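Side-chain contact in endoglucanase (Mytilus edulis, PDB 1WC2), which hydrolyses internal beta-1,4-glucosidic linkages of cellulose, being active on soluble carboxymethylcellulose, and also shows expansin activity: residues M55-G60 with T100-N105. Residues are numbered along the deposited sequence; the frame is centred on the assembly and turned at random. Where two conformers were deposited one is given.
Sequences MYFDSG and TNLCPN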
loop_
_atom_site.group_PDB
_atom_site.type_symbol
_atom_site.label_atom_id
_atom_site.label_comp_id
_atom_site.label_asym_id
_atom_site.label_seq_id
_atom_site.Cartn_x
_atom_site.Cartn_y
_atom_site.Cartn_z
ATOM N N MET A 55 3.767 -9.705 -5.855
ATOM C CA MET A 55 3.750 -9.684 -7.322
ATOM C C MET A 55 3.509 -8.280 -7.894
ATOM O O MET A 55 3.959 -7.982 -9.007
ATOM C CB MET A 55 2.709 -10.661 -7.868
ATOM C CG MET A 55 3.188 -12.090 -7.927
ATOM S SD MET A 55 4.486 -12.285 -9.166
ATOM C CE MET A 55 3.836 -11.907 -10.507
ATOM N N TYR A 56 2.842 -7.406 -7.137
ATOM C CA TYR A 56 2.757 -5.995 -7.523
ATOM C C TYR A 56 4.056 -5.226 -7.255
ATOM O O TYR A 56 4.501 -4.415 -8.083
ATOM C CB TYR A 56 1.558 -5.271 -6.865
ATOM C CG TYR A 56 1.297 -3.955 -7.586
ATOM C CD1 TYR A 56 0.597 -3.937 -8.795
ATOM C CD2 TYR A 56 1.825 -2.743 -7.132
ATOM C CE1 TYR A 56 0.416 -2.769 -9.518
ATOM C CE2 TYR A 56 1.639 -1.553 -7.854
ATOM C CZ TYR A 56 0.930 -1.584 -9.048
ATOM O OH TYR A 56 0.745 -0.436 -9.804
ATOM N N PHE A 57 4.686 -5.481 -6.119
ATOM C CA PHE A 57 5.995 -4.896 -5.829
ATOM C C PHE A 57 6.974 -5.147 -6.989
ATOM O O PHE A 57 7.672 -4.234 -7.465
ATOM C CB PHE A 57 6.523 -5.481 -4.505
ATOM C CG PHE A 57 7.887 -4.964 -4.096
ATOM C CD1 PHE A 57 8.018 -3.759 -3.425
ATOM C CD2 PHE A 57 9.032 -5.682 -4.401
ATOM C CE1 PHE A 57 9.286 -3.292 -3.059
ATOM C CE2 PHE A 57 10.292 -5.218 -4.033
ATOM C CZ PHE A 57 10.422 -4.029 -3.372
ATOM N N ASP A 58 7.012 -6.398 -7.430
ATOM C CA ASP A 58 7.862 -6.822 -8.537
ATOM C C ASP A 58 7.389 -8.174 -9.076
ATOM O O ASP A 58 7.417 -9.181 -8.359
ATOM C CB ASP A 58 9.324 -6.963 -8.108
ATOM C CG ASP A 58 10.232 -7.048 -9.299
ATOM O OD1 ASP A 58 10.577 -8.193 -9.701
ATOM O OD2 ASP A 58 10.578 -6.002 -9.895
ATOM N N SER A 59 6.986 -8.207 -10.343
ATOM C CA SER A 59 6.435 -9.423 -10.945
ATOM C C SER A 59 7.493 -10.512 -11.138
ATOM O O SER A 59 7.145 -11.691 -11.264
ATOM C CB SER A 59 5.767 -9.105 -12.284
ATOM O OG SER A 59 6.736 -8.746 -13.230
ATOM N N GLY A 60 8.763 -10.114 -11.180
ATOM C CA GLY A 60 9.874 -11.040 -11.225
ATOM C C GLY A 60 10.314 -11.548 -9.855
ATOM O O GLY A 60 11.369 -12.177 -9.747
ATOM N N THR A 100 6.933 2.059 -0.559
ATOM C CA THR A 100 8.314 2.107 -0.084
ATOM C C THR A 100 8.824 0.748 0.379
ATOM O O THR A 100 9.986 0.639 0.769
ATOM C CB THR A 100 8.477 3.111 1.085
ATOM O OG1 THR A 100 7.630 2.698 2.174
ATOM C CG2 THR A 100 8.098 4.537 0.663
ATOM N N ASN A 101 7.987 -0.286 0.364
ATOM C CA ASN A 101 8.383 -1.568 0.928
ATOM C C ASN A 101 7.591 -2.695 0.266
ATOM O O ASN A 101 6.666 -2.457 -0.526
ATOM C CB ASN A 101 8.192 -1.512 2.468
ATOM C CG ASN A 101 9.048 -2.526 3.253
ATOM O OD1 ASN A 101 9.830 -3.289 2.704
ATOM N ND2 ASN A 101 8.918 -2.488 4.569
ATOM N N LEU A 102 8.004 -3.917 0.589
ATOM C CA LEU A 102 7.414 -5.163 0.111
ATOM C C LEU A 102 6.596 -5.829 1.226
ATOM O O LEU A 102 7.053 -5.891 2.374
ATOM C CB LEU A 102 8.557 -6.105 -0.293
ATOM C CG LEU A 102 8.216 -7.587 -0.468
ATOM C CD1 LEU A 102 7.263 -7.817 -1.626
ATOM C CD2 LEU A 102 9.474 -8.407 -0.647
ATOM N N CYS A 103 5.405 -6.333 0.886
ATOM C CA CYS A 103 4.653 -7.284 1.716
ATOM C C CYS A 103 4.879 -8.675 1.125
ATOM O O CYS A 103 4.263 -9.027 0.103
ATOM C CB CYS A 103 3.149 -6.958 1.734
ATOM S SG CYS A 103 2.095 -8.143 2.630
ATOM N N PRO A 104 5.795 -9.461 1.711
ATOM C CA PRO A 104 6.193 -10.725 1.074
ATOM C C PRO A 104 5.141 -11.811 1.188
ATOM O O PRO A 104 4.401 -11.832 2.155
ATOM C CB PRO A 104 7.500 -11.107 1.801
ATOM C CG PRO A 104 7.441 -10.424 3.116
ATOM C CD PRO A 104 6.563 -9.205 2.945
ATOM N N ASN A 105 5.097 -12.680 0.186
ATOM C CA ASN A 105 4.204 -13.833 0.170
ATOM C C ASN A 105 4.791 -14.994 1.011
ATOM O O ASN A 105 5.271 -16.020 0.501
ATOM C CB ASN A 105 3.943 -14.275 -1.269
ATOM C CG ASN A 105 2.982 -15.428 -1.332
ATOM O OD1 ASN A 105 2.314 -15.720 -0.346
ATOM N ND2 ASN A 105 2.893 -16.082 -2.481
#
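The ring of F57 lies with one face against L102: the CB of L102 sits 3.8 Å from the ring centroid, 6° off the ring normal, a CH-pi contact almost straight above the centre. The backbone carbonyl of N101 comes in obliquely, its O 3.5 Å from F57 CD1. This is a corner of the double-psi beta-barrel of a family 45 glycoside hydrolase, where the short helix 54-57, following directly on strand 49-53, packs beside strand 102-103. Strands 49-53 and 102-103 run parallel, and backbone hydrogen bonds of N101 and C103 with A52 tie 100-105 to strand 49-53, the strand that leads into the helix.

F57 is the last helical residue, and its CG, anti to the backbone N (chi1 179°), carries the ring out to the strand. The two side chains cross at about a right angle; L102 CD1, on the same face as L102 CB, lies above the CB-CG bond of F57, shifted toward the CD2 side, 3.8 Å from F57 CB. A29, C30 and C69 also touch the F57 side chain, making it a bridge between the strand and the loops carrying C30 and C69, which are probably paired as a disulfide. An alanine at this position would remove the whole ring and is likely to open a gap beneath L102 CB and against those loops.

Beyond the ring, the chain turns a corner at N101, whose side chain comes within about 4 Å of that of D24, the probable nucleophile. N101 OD1 takes a hydrogen bond from A29 N and another from L102 N, at 2.9 Å, the latter donor standing above the carbonyl plane.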